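PDB 2CDQ: aspartokinase 1, chloroplastic from Arabidopsis thaliana, which catalyses the ATP-dependent phosphorylation of L-aspartate to 4-phospho-L-aspartate, the first step of the aspartate-family pathway to lysine, threonine, methionine and isoleucine. Local coordinates for residues Leu275-Leu283 with Met296-Val306; Ile435-Lys446 with Ala477-Leu488. All blocks are in the same frame, centred on the assembly; numbering follows the deposited sequence.

Contact 1: residues Leu275-Leu283 with Met296-Val306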
loop_
_atom_site.group_PDB
_atom_site.type_symbol
_atom_site.label_atom_id
_atom_site.label_comp_id
_atom_site.label_asym_id
_atom_site.label_seq_id
_atom_site.Cartn_x
_atom_site.Cartn_y
_atom_site.Cartn_z
ATOM N N LEU A 275 12.101 -22.074 -12.586
ATOM C CA LEU A 275 11.705 -20.925 -11.798
ATOM C C LEU A 275 12.883 -19.981 -11.586
ATOM O O LEU A 275 14.046 -20.391 -11.617
ATOM C CB LEU A 275 11.163 -21.399 -10.453
ATOM C CG LEU A 275 9.890 -20.779 -9.873
ATOM C CD1 LEU A 275 8.698 -20.960 -10.803
ATOM C CD2 LEU A 275 9.605 -21.417 -8.527
ATOM N N THR A 276 12.567 -18.712 -11.374
ATOM C CA THR A 276 13.566 -17.690 -11.100
ATOM C C THR A 276 13.599 -17.438 -9.595
ATOM O O THR A 276 12.564 -17.530 -8.932
ATOM C CB THR A 276 13.213 -16.399 -11.877
ATOM O OG1 THR A 276 13.396 -16.630 -13.279
ATOM C CG2 THR A 276 14.068 -15.225 -11.458
ATOM N N PHE A 277 14.774 -17.134 -9.049
ATOM C CA PHE A 277 14.883 -16.774 -7.629
ATOM C C PHE A 277 13.900 -15.675 -7.212
ATOM O O PHE A 277 13.428 -15.663 -6.070
ATOM C CB PHE A 277 16.308 -16.355 -7.272
ATOM C CG PHE A 277 17.219 -17.501 -6.956
ATOM C CD1 PHE A 277 18.240 -17.852 -7.830
ATOM C CD2 PHE A 277 17.064 -18.228 -5.778
ATOM C CE1 PHE A 277 19.095 -18.914 -7.541
ATOM C CE2 PHE A 277 17.909 -19.293 -5.477
ATOM C CZ PHE A 277 18.928 -19.637 -6.361
ATOM N N ASP A 278 13.611 -14.755 -8.137
ATOM C CA ASP A 278 12.613 -13.701 -7.926
ATOM C C ASP A 278 11.204 -14.264 -7.953
ATOM O O ASP A 278 10.362 -13.884 -7.143
ATOM C CB ASP A 278 12.739 -12.593 -8.979
ATOM C CG ASP A 278 13.882 -11.629 -8.683
ATOM O OD1 ASP A 278 14.491 -11.116 -9.651
ATOM O OD2 ASP A 278 14.177 -11.386 -7.488
ATOM N N GLU A 279 10.950 -15.165 -8.893
ATOM C CA GLU A 279 9.655 -15.806 -8.988
ATOM C C GLU A 279 9.427 -16.621 -7.726
ATOM O O GLU A 279 8.370 -16.514 -7.099
ATOM C CB GLU A 279 9.575 -16.687 -10.232
ATOM C CG GLU A 279 9.590 -15.911 -11.536
ATOM C CD GLU A 279 9.360 -16.796 -12.742
ATOM O OE1 GLU A 279 10.275 -17.588 -13.087
ATOM O OE2 GLU A 279 8.261 -16.692 -13.345
ATOM N N ALA A 280 10.435 -17.401 -7.341
ATOM C CA ALA A 280 10.359 -18.239 -6.146
ATOM C C ALA A 280 10.047 -17.427 -4.890
ATOM O O ALA A 280 9.262 -17.861 -4.048
ATOM C CB ALA A 280 11.643 -19.036 -5.967
ATOM N N ALA A 281 10.646 -16.241 -4.784
ATOM C CA ALA A 281 10.461 -15.365 -3.626
ATOM C C ALA A 281 9.012 -14.891 -3.474
ATOM O O ALA A 281 8.589 -14.492 -2.381
ATOM C CB ALA A 281 11.406 -14.176 -3.714
ATOM N N GLU A 282 8.263 -14.946 -4.575
ATOM C CA GLU A 282 6.867 -14.508 -4.601
ATOM C C GLU A 282 5.905 -15.695 -4.598
ATOM O O GLU A 282 4.683 -15.515 -4.540
ATOM C CB GLU A 282 6.599 -13.641 -5.840
ATOM C CG GLU A 282 7.479 -12.396 -5.966
ATOM C CD GLU A 282 7.047 -11.249 -5.071
ATOM O OE1 GLU A 282 5.920 -11.289 -4.536
ATOM O OE2 GLU A 282 7.838 -10.294 -4.909
ATOM N N LEU A 283 6.462 -16.906 -4.647
ATOM C CA LEU A 283 5.680 -18.094 -4.958
ATOM C C LEU A 283 5.879 -19.259 -3.998
ATOM O O LEU A 283 4.911 -19.792 -3.473
ATOM C CB LEU A 283 5.987 -18.543 -6.392
ATOM C CG LEU A 283 5.372 -19.832 -6.934
ATOM C CD1 LEU A 283 3.867 -19.698 -7.043
ATOM C CD2 LEU A 283 5.980 -20.147 -8.281
ATOM N N MET A 296 16.575 -18.288 0.682
ATOM C CA MET A 296 17.216 -18.400 -0.624
ATOM C C MET A 296 18.403 -17.454 -0.804
ATOM O O MET A 296 19.190 -17.601 -1.745
ATOM C CB MET A 296 16.198 -18.195 -1.739
ATOM C CG MET A 296 15.370 -19.424 -2.045
ATOM S SD MET A 296 14.116 -19.068 -3.293
ATOM C CE MET A 296 13.000 -17.983 -2.398
ATOM N N ARG A 297 18.535 -16.496 0.108
ATOM C CA ARG A 297 19.612 -15.509 0.042
ATOM C C ARG A 297 21.027 -16.102 -0.035
ATOM O O ARG A 297 21.796 -15.694 -0.909
ATOM C CB ARG A 297 19.486 -14.487 1.177
ATOM C CG ARG A 297 18.526 -13.353 0.844
ATOM C CD ARG A 297 18.039 -12.627 2.085
ATOM N NE ARG A 297 19.050 -11.740 2.664
ATOM C CZ ARG A 297 19.687 -11.969 3.814
ATOM N NH1 ARG A 297 19.423 -13.065 4.529
ATOM N NH2 ARG A 297 20.589 -11.094 4.252
ATOM N N PRO A 298 21.375 -17.069 0.849
ATOM C CA PRO A 298 22.709 -17.681 0.736
ATOM C C PRO A 298 22.954 -18.365 -0.610
ATOM O O PRO A 298 24.094 -18.415 -1.065
ATOM C CB PRO A 298 22.723 -18.723 1.858
ATOM C CG PRO A 298 21.699 -18.262 2.809
ATOM C CD PRO A 298 20.625 -17.641 1.982
ATOM N N ALA A 299 21.898 -18.878 -1.238
ATOM C CA ALA A 299 22.019 -19.519 -2.548
ATOM C C ALA A 299 22.111 -18.475 -3.652
ATOM O O ALA A 299 22.802 -18.684 -4.653
ATOM C CB ALA A 299 20.856 -20.462 -2.803
ATOM N N ARG A 300 21.409 -17.356 -3.463
ATOM C CA ARG A 300 21.448 -16.247 -4.415
ATOM C C ARG A 300 22.858 -15.666 -4.492
ATOM O O ARG A 300 23.446 -15.605 -5.575
ATOM C CB ARG A 300 20.436 -15.153 -4.044
ATOM C CG ARG A 300 18.973 -15.486 -4.351
ATOM C CD ARG A 300 18.059 -14.277 -4.106
ATOM N NE ARG A 300 18.050 -13.339 -5.232
ATOM C CZ ARG A 300 16.964 -12.975 -5.912
ATOM N NH1 ARG A 300 15.768 -13.450 -5.584
ATOM N NH2 ARG A 300 17.070 -12.118 -6.919
ATOM N N GLU A 301 23.399 -15.268 -3.337
ATOM C CA GLU A 301 24.724 -14.647 -3.281
ATOM C C GLU A 301 25.857 -15.644 -3.545
ATOM O O GLU A 301 26.898 -15.276 -4.098
ATOM C CB GLU A 301 24.935 -13.875 -1.968
ATOM C CG GLU A 301 24.777 -14.695 -0.691
ATOM C CD GLU A 301 24.508 -13.846 0.553
ATOM O OE1 GLU A 301 24.493 -14.420 1.669
ATOM O OE2 GLU A 301 24.303 -12.617 0.422
ATOM N N GLY A 302 25.639 -16.905 -3.170
ATOM C CA GLY A 302 26.590 -17.973 -3.475
ATOM C C GLY A 302 26.475 -18.475 -4.907
ATOM O O GLY A 302 27.318 -19.252 -5.363
ATOM N N GLU A 303 25.428 -18.026 -5.604
ATOM C CA GLU A 303 25.133 -18.418 -6.993
ATOM C C GLU A 303 25.056 -19.932 -7.194
ATOM O O GLU A 303 25.776 -20.508 -8.015
ATOM C CB GLU A 303 26.106 -17.763 -7.977
ATOM C CG GLU A 303 25.885 -16.270 -8.123
ATOM C CD GLU A 303 26.582 -15.700 -9.333
ATOM O OE1 GLU A 303 25.906 -15.528 -10.370
ATOM O OE2 GLU A 303 27.803 -15.434 -9.252
ATOM N N ILE A 304 24.166 -20.555 -6.427
ATOM C CA ILE A 304 23.949 -21.999 -6.447
ATOM C C ILE A 304 22.463 -22.262 -6.692
ATOM O O ILE A 304 21.617 -21.813 -5.907
ATOM C CB ILE A 304 24.329 -22.639 -5.093
ATOM C CG1 ILE A 304 25.693 -22.143 -4.613
ATOM C CG2 ILE A 304 24.300 -24.158 -5.180
ATOM C CD1 ILE A 304 25.874 -22.242 -3.121
ATOM N N PRO A 305 22.137 -22.987 -7.782
ATOM C CA PRO A 305 20.740 -23.320 -8.080
ATOM C C PRO A 305 20.100 -24.159 -6.976
ATOM O O PRO A 305 20.770 -25.001 -6.372
ATOM C CB PRO A 305 20.836 -24.135 -9.379
ATOM C CG PRO A 305 22.256 -24.606 -9.449
ATOM C CD PRO A 305 23.063 -23.532 -8.792
ATOM N N VAL A 306 18.823 -23.901 -6.701
ATOM C CA VAL A 306 18.053 -24.700 -5.742
ATOM C C VAL A 306 17.095 -25.601 -6.519
ATOM O O VAL A 306 16.453 -25.155 -7.473
ATOM C CB VAL A 306 17.312 -23.809 -4.704
ATOM C CG1 VAL A 306 16.289 -24.607 -3.910
ATOM C CG2 VAL A 306 18.312 -23.161 -3.756
#
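F277 reaches across to helix 296-302 and is met by R300 over one face and M296 at its edge, in an antiparallel pair of helices (axes 174° apart, 11.5 Å at closest approach) within the amino acid kinase domain. The R300 contact is a CH-pi interaction: CG of R300 lies 4.0 Å from the F277 ring centroid, 25° off the ring normal. The M296 contact is Met-aromatic and edge-on: SD of M296 lies 5.2 Å from the F277 ring centroid. SD of M296 also rests on CB of A280 at 3.6 Å, while the methyl CE continues toward A281. V306 CG2 and the carbonyl oxygen of I304 come to the ring edge as well.

R300 then passes beyond the phenyl group. Its chain bends at chi3 (82°), which turns the guanidinium so that one face lies against CB of F277 while its end meets D278. NH2 and NH1 of R300 both bind a single oxygen, OD2 of D278, at 3.0 and 3.2 Å; both arrive on the same face of the carboxylate, well above its plane. The salt bridge thus spans the more exposed side of a largely apolar contact.

Behind this layer, I321 of strand 319-322 packs on F277, A280 and V306, and the backbones of F277 and T322 are hydrogen-bonded. A Schellman motif at E303 ends the second helix and leads the chain on to I304. One turn past D278, E282 leaves the pair for the second subunit, where its OE2 is hydrogen-bonded to OG of S378, a residue that binds the allosteric lysine.

Contact 2: residues Ile435-Lys446 with Ala477-Leu488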
loop_
_atom_site.group_PDB
_atom_site.type_symbol
_atom_site.label_atom_id
_atom_site.label_comp_id
_atom_site.label_asym_id
_atom_site.label_seq_id
_atom_site.Cartn_x
_atom_site.Cartn_y
_atom_site.Cartn_z
ATOM N N ILE A 435 -2.384 -11.253 -19.618
ATOM C CA ILE A 435 -2.737 -12.007 -18.419
ATOM C C ILE A 435 -3.974 -11.405 -17.749
ATOM O O ILE A 435 -4.897 -12.128 -17.384
ATOM C CB ILE A 435 -1.529 -12.037 -17.437
ATOM C CG1 ILE A 435 -0.442 -12.976 -17.971
ATOM C CG2 ILE A 435 -1.950 -12.414 -16.018
ATOM C CD1 ILE A 435 0.938 -12.681 -17.410
ATOM N N LEU A 436 -3.993 -10.078 -17.625
ATOM C CA LEU A 436 -5.056 -9.389 -16.902
ATOM C C LEU A 436 -6.376 -9.334 -17.644
ATOM O O LEU A 436 -7.429 -9.485 -17.025
ATOM C CB LEU A 436 -4.608 -7.995 -16.451
ATOM C CG LEU A 436 -4.077 -7.862 -15.016
ATOM C CD1 LEU A 436 -3.918 -9.200 -14.309
ATOM C CD2 LEU A 436 -2.770 -7.102 -14.995
ATOM N N GLU A 437 -6.323 -9.125 -18.960
ATOM C CA GLU A 437 -7.530 -9.203 -19.794
ATOM C C GLU A 437 -8.201 -10.562 -19.604
ATOM O O GLU A 437 -9.406 -10.640 -19.348
ATOM C CB GLU A 437 -7.218 -8.982 -21.282
ATOM C CG GLU A 437 -8.480 -9.023 -22.163
ATOM C CD GLU A 437 -8.215 -9.094 -23.667
ATOM O OE1 GLU A 437 -7.045 -8.988 -24.100
ATOM O OE2 GLU A 437 -9.199 -9.243 -24.423
ATOM N N ARG A 438 -7.402 -11.621 -19.710
ATOM C CA ARG A 438 -7.902 -12.986 -19.597
ATOM C C ARG A 438 -8.483 -13.271 -18.209
ATOM O O ARG A 438 -9.619 -13.754 -18.091
ATOM C CB ARG A 438 -6.794 -13.981 -19.937
ATOM C CG ARG A 438 -7.300 -15.362 -20.297
ATOM C CD ARG A 438 -6.183 -16.200 -20.868
ATOM N NE ARG A 438 -6.629 -17.518 -21.320
ATOM C CZ ARG A 438 -7.179 -17.769 -22.508
ATOM N NH1 ARG A 438 -7.390 -16.792 -23.386
ATOM N NH2 ARG A 438 -7.527 -19.012 -22.817
ATOM N N ALA A 439 -7.702 -12.950 -17.172
ATOM C CA ALA A 439 -8.090 -13.167 -15.780
ATOM C C ALA A 439 -9.454 -12.552 -15.473
ATOM O O ALA A 439 -10.383 -13.252 -15.048
ATOM C CB ALA A 439 -7.035 -12.609 -14.850
ATOM N N PHE A 440 -9.575 -11.249 -15.719
ATOM C CA PHE A 440 -10.817 -10.537 -15.456
ATOM C C PHE A 440 -11.956 -10.985 -16.357
ATOM O O PHE A 440 -13.121 -10.939 -15.945
ATOM C CB PHE A 440 -10.610 -9.030 -15.518
ATOM C CG PHE A 440 -9.853 -8.495 -14.344
ATOM C CD1 PHE A 440 -8.489 -8.234 -14.440
ATOM C CD2 PHE A 440 -10.498 -8.285 -13.126
ATOM C CE1 PHE A 440 -7.785 -7.755 -13.346
ATOM C CE2 PHE A 440 -9.802 -7.804 -12.028
ATOM C CZ PHE A 440 -8.445 -7.538 -12.133
ATOM N N HIS A 441 -11.630 -11.439 -17.566
ATOM C CA HIS A 441 -12.654 -12.031 -18.408
ATOM C C HIS A 441 -13.247 -13.241 -17.699
ATOM O O HIS A 441 -14.471 -13.389 -17.631
ATOM C CB HIS A 441 -12.124 -12.446 -19.772
ATOM C CG HIS A 441 -13.130 -13.202 -20.581
ATOM N ND1 HIS A 441 -14.280 -12.616 -21.072
ATOM C CD2 HIS A 441 -13.183 -14.505 -20.946
ATOM C CE1 HIS A 441 -14.988 -13.521 -21.722
ATOM N NE2 HIS A 441 -14.345 -14.676 -21.661
ATOM N N VAL A 442 -12.372 -14.091 -17.160
ATOM C CA VAL A 442 -12.804 -15.280 -16.422
ATOM C C VAL A 442 -13.681 -14.881 -15.234
ATOM O O VAL A 442 -14.779 -15.416 -15.058
ATOM C CB VAL A 442 -11.603 -16.145 -15.962
ATOM C CG1 VAL A 442 -12.051 -17.228 -15.010
ATOM C CG2 VAL A 442 -10.903 -16.759 -17.158
ATOM N N LEU A 443 -13.199 -13.924 -14.444
ATOM C CA LEU A 443 -13.926 -13.473 -13.268
ATOM C C LEU A 443 -15.289 -12.868 -13.619
ATOM O O LEU A 443 -16.272 -13.111 -12.910
ATOM C CB LEU A 443 -13.081 -12.498 -12.450
ATOM C CG LEU A 443 -11.843 -13.102 -11.787
ATOM C CD1 LEU A 443 -11.073 -12.027 -11.060
ATOM C CD2 LEU A 443 -12.212 -14.218 -10.816
ATOM N N TYR A 444 -15.342 -12.100 -14.712
ATOM C CA TYR A 444 -16.592 -11.503 -15.209
ATOM C C TYR A 444 -17.605 -12.577 -15.608
ATOM O O TYR A 444 -18.793 -12.468 -15.285
ATOM C CB TYR A 444 -16.307 -10.550 -16.378
ATOM C CG TYR A 444 -17.509 -10.177 -17.229
ATOM C CD1 TYR A 444 -18.491 -9.313 -16.747
ATOM C CD2 TYR A 444 -17.646 -10.670 -18.528
ATOM C CE1 TYR A 444 -19.590 -8.967 -17.527
ATOM C CE2 TYR A 444 -18.740 -10.332 -19.318
ATOM C CZ TYR A 444 -19.710 -9.479 -18.812
ATOM O OH TYR A 444 -20.803 -9.138 -19.589
ATOM N N THR A 445 -17.118 -13.610 -16.299
ATOM C CA THR A 445 -17.925 -14.775 -16.693
ATOM C C THR A 445 -18.630 -15.407 -15.483
ATOM O O THR A 445 -19.812 -15.770 -15.549
ATOM C CB THR A 445 -17.042 -15.826 -17.419
ATOM O OG1 THR A 445 -16.491 -15.243 -18.605
ATOM C CG2 THR A 445 -17.835 -17.072 -17.794
ATOM N N LYS A 446 -17.897 -15.511 -14.377
ATOM C CA LYS A 446 -18.410 -16.090 -13.148
ATOM C C LYS A 446 -19.257 -15.103 -12.357
ATOM O O LYS A 446 -19.959 -15.503 -11.432
ATOM C CB LYS A 446 -17.257 -16.581 -12.273
ATOM C CG LYS A 446 -16.409 -17.692 -12.892
ATOM C CD LYS A 446 -15.278 -18.115 -11.953
ATOM C CE LYS A 446 -15.783 -18.897 -10.746
ATOM N NZ LYS A 446 -16.346 -20.212 -11.160
ATOM N N ALA A 477 -11.235 -22.088 -12.125
ATOM C CA ALA A 477 -11.566 -21.403 -13.373
ATOM C C ALA A 477 -10.326 -20.753 -14.010
ATOM O O ALA A 477 -10.065 -20.932 -15.205
ATOM C CB ALA A 477 -12.651 -20.376 -13.135
ATOM N N LEU A 478 -9.558 -20.021 -13.205
ATOM C CA LEU A 478 -8.352 -19.358 -13.685
ATOM C C LEU A 478 -7.341 -20.364 -14.241
ATOM O O LEU A 478 -6.744 -20.138 -15.299
ATOM C CB LEU A 478 -7.730 -18.494 -12.581
ATOM C CG LEU A 478 -8.449 -17.176 -12.239
ATOM C CD1 LEU A 478 -7.810 -16.507 -11.039
ATOM C CD2 LEU A 478 -8.493 -16.202 -13.422
ATOM N N HIS A 479 -7.175 -21.481 -13.539
ATOM C CA HIS A 479 -6.262 -22.534 -13.959
ATOM C C HIS A 479 -6.704 -23.139 -15.284
ATOM O O HIS A 479 -5.881 -23.380 -16.165
ATOM C CB HIS A 479 -6.177 -23.611 -12.884
ATOM C CG HIS A 479 -5.040 -24.563 -13.074
ATOM N ND1 HIS A 479 -5.123 -25.663 -13.900
ATOM C CD2 HIS A 479 -3.795 -24.583 -12.539
ATOM C CE1 HIS A 479 -3.975 -26.318 -13.869
ATOM N NE2 HIS A 479 -3.154 -25.685 -13.049
ATOM N N LYS A 480 -8.008 -23.372 -15.418
ATOM C CA LYS A 480 -8.590 -23.916 -16.649
ATOM C C LYS A 480 -8.290 -23.027 -17.857
ATOM O O LYS A 480 -7.990 -23.526 -18.943
ATOM C CB LYS A 480 -10.108 -24.088 -16.499
ATOM C CG LYS A 480 -10.554 -25.343 -15.748
ATOM C CD LYS A 480 -12.041 -25.265 -15.424
ATOM C CE LYS A 480 -12.526 -26.483 -14.650
ATOM N NZ LYS A 480 -13.842 -26.217 -13.989
ATOM N N SER A 481 -8.362 -21.713 -17.644
ATOM C CA SER A 481 -8.195 -20.721 -18.702
ATOM C C SER A 481 -6.734 -20.523 -19.122
ATOM O O SER A 481 -6.454 -20.218 -20.280
ATOM C CB SER A 481 -8.797 -19.389 -18.245
ATOM O OG SER A 481 -8.875 -18.443 -19.300
ATOM N N PHE A 482 -5.812 -20.701 -18.178
ATOM C CA PHE A 482 -4.407 -20.363 -18.391
ATOM C C PHE A 482 -3.510 -21.556 -18.687
ATOM O O PHE A 482 -2.542 -21.430 -19.433
ATOM C CB PHE A 482 -3.851 -19.604 -17.183
ATOM C CG PHE A 482 -4.107 -18.121 -17.226
ATOM C CD1 PHE A 482 -5.132 -17.554 -16.468
ATOM C CD2 PHE A 482 -3.321 -17.287 -18.020
ATOM C CE1 PHE A 482 -5.374 -16.179 -16.502
ATOM C CE2 PHE A 482 -3.558 -15.917 -18.065
ATOM C CZ PHE A 482 -4.588 -15.361 -17.300
ATOM N N PHE A 483 -3.830 -22.705 -18.099
ATOM C CA PHE A 483 -2.967 -23.876 -18.192
ATOM C C PHE A 483 -3.616 -25.048 -18.919
ATOM O O PHE A 483 -2.946 -26.034 -19.237
ATOM C CB PHE A 483 -2.510 -24.306 -16.799
ATOM C CG PHE A 483 -1.724 -23.254 -16.073
ATOM C CD1 PHE A 483 -2.304 -22.531 -15.035
ATOM C CD2 PHE A 483 -0.405 -22.981 -16.427
ATOM C CE1 PHE A 483 -1.582 -21.552 -14.358
ATOM C CE2 PHE A 483 0.326 -22.005 -15.759
ATOM C CZ PHE A 483 -0.263 -21.288 -14.723
ATOM N N GLU A 484 -4.913 -24.944 -19.183
ATOM C CA GLU A 484 -5.633 -26.034 -19.833
ATOM C C GLU A 484 -6.204 -25.644 -21.200
ATOM O O GLU A 484 -6.760 -26.489 -21.908
ATOM C CB GLU A 484 -6.731 -26.583 -18.915
ATOM C CG GLU A 484 -6.205 -27.268 -17.658
ATOM C CD GLU A 484 -7.315 -27.717 -16.724
ATOM O OE1 GLU A 484 -8.155 -28.539 -17.145
ATOM O OE2 GLU A 484 -7.338 -27.255 -15.563
ATOM N N SER A 485 -6.051 -24.372 -21.573
ATOM C CA SER A 485 -6.560 -23.873 -22.856
ATOM C C SER A 485 -5.537 -23.996 -23.996
ATOM O O SER A 485 -5.610 -23.263 -24.987
ATOM C CB SER A 485 -7.030 -22.423 -22.714
ATOM O OG SER A 485 -8.043 -22.313 -21.733
ATOM N N GLY A 486 -4.595 -24.928 -23.853
ATOM C CA GLY A 486 -3.560 -25.149 -24.861
ATOM C C GLY A 486 -2.497 -24.065 -24.875
ATOM O O GLY A 486 -2.470 -23.201 -23.991
ATOM N N ASP A 487 -1.615 -24.117 -25.876
ATOM C CA ASP A 487 -0.528 -23.143 -26.023
ATOM C C ASP A 487 -1.106 -21.740 -26.201
ATOM O O ASP A 487 -1.903 -21.495 -27.111
ATOM C CB ASP A 487 0.386 -23.520 -27.203
ATOM C CG ASP A 487 1.638 -22.636 -27.305
ATOM O OD1 ASP A 487 1.961 -21.892 -26.349
ATOM O OD2 ASP A 487 2.312 -22.696 -28.358
ATOM N N LEU A 488 -0.711 -20.828 -25.319
ATOM C CA LEU A 488 -1.283 -19.490 -25.325
ATOM C C LEU A 488 -0.471 -18.480 -26.142
ATOM O O LEU A 488 -0.377 -17.302 -25.794
ATOM C CB LEU A 488 -1.525 -18.999 -23.893
ATOM C CG LEU A 488 -2.778 -19.505 -23.169
ATOM C CD1 LEU A 488 -2.833 -18.901 -21.779
ATOM C CD2 LEU A 488 -4.063 -19.185 -23.949
#
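A439 and L478 mark the nearest backbone approach, CA to CA 6.5 Å, between helices 435-446 and 477-483, whose axes pass 9.8 Å apart with their directions at 138°. R438 buries more surface than any other side chain here. Its CG stands opposite the backbone N (chi1 -161°) and the chain stays extended from CG to NE, which carries the guanidinium toward the C-terminal part of helix 477-483. There NE and NH2 of R438 grip one atom side-on, the carbonyl oxygen of S481, at 2.9 and 3.0 Å. The two bonds differ in geometry: NH2 lies in the carbonyl plane on a lone pair, whereas NE comes from well above that plane, and the oxygen itself sits in the guanidinium plane. A cation at the C-terminal end of a helix would be expected to suit the local dipole. L488 CD2 covers one guanidinium face, over its centre.

The aliphatic part of the same arginine lies over F482: CD of R438 is 4.1 Å from the F482 ring centroid, 20° off the normal, a CH-pi contact. The ring's edge points at the carbonyl oxygen of I435. Farther along, V442 places CG1 against CB of A477 (3.7 Å) and CG2 beside S481, and L478 CD2 packs against both A439 and V442.

Beneath the pair, L425 of strand 420-427 touches A439 and L478, and I335 of strand 332-339 also meets L478. L436 and F440, on another side of the first helix, pack on F440 and L436 of the second subunit. Two helices side by side on an antiparallel four-stranded sheet are the hallmark of the ACT domain, here the second, in which strand 332-339 completes the sheet from an earlier part of the chain.

Contact 1 belongs to the catalytic kinase domain and is mostly buried, its centre about 14 Å from that of the chain; contact 2, in the second ACT domain, is partly buried, its centre about 29 Å from that of the chain. They share no helix, yet strand 332-339 lies against both, touching L283 of segment 275-283 and L478 of contact 2. Each lays an arginine's aliphatic part over a phenylalanine face, but the charge ends differently: on an aspartate carboxylate in contact 1, on a backbone carbonyl near the end of a helix in contact 2. Both reach the second subunit, segment 275-283 by hydrogen bonds from E282, contact 2 chiefly by apolar packing of its first helix.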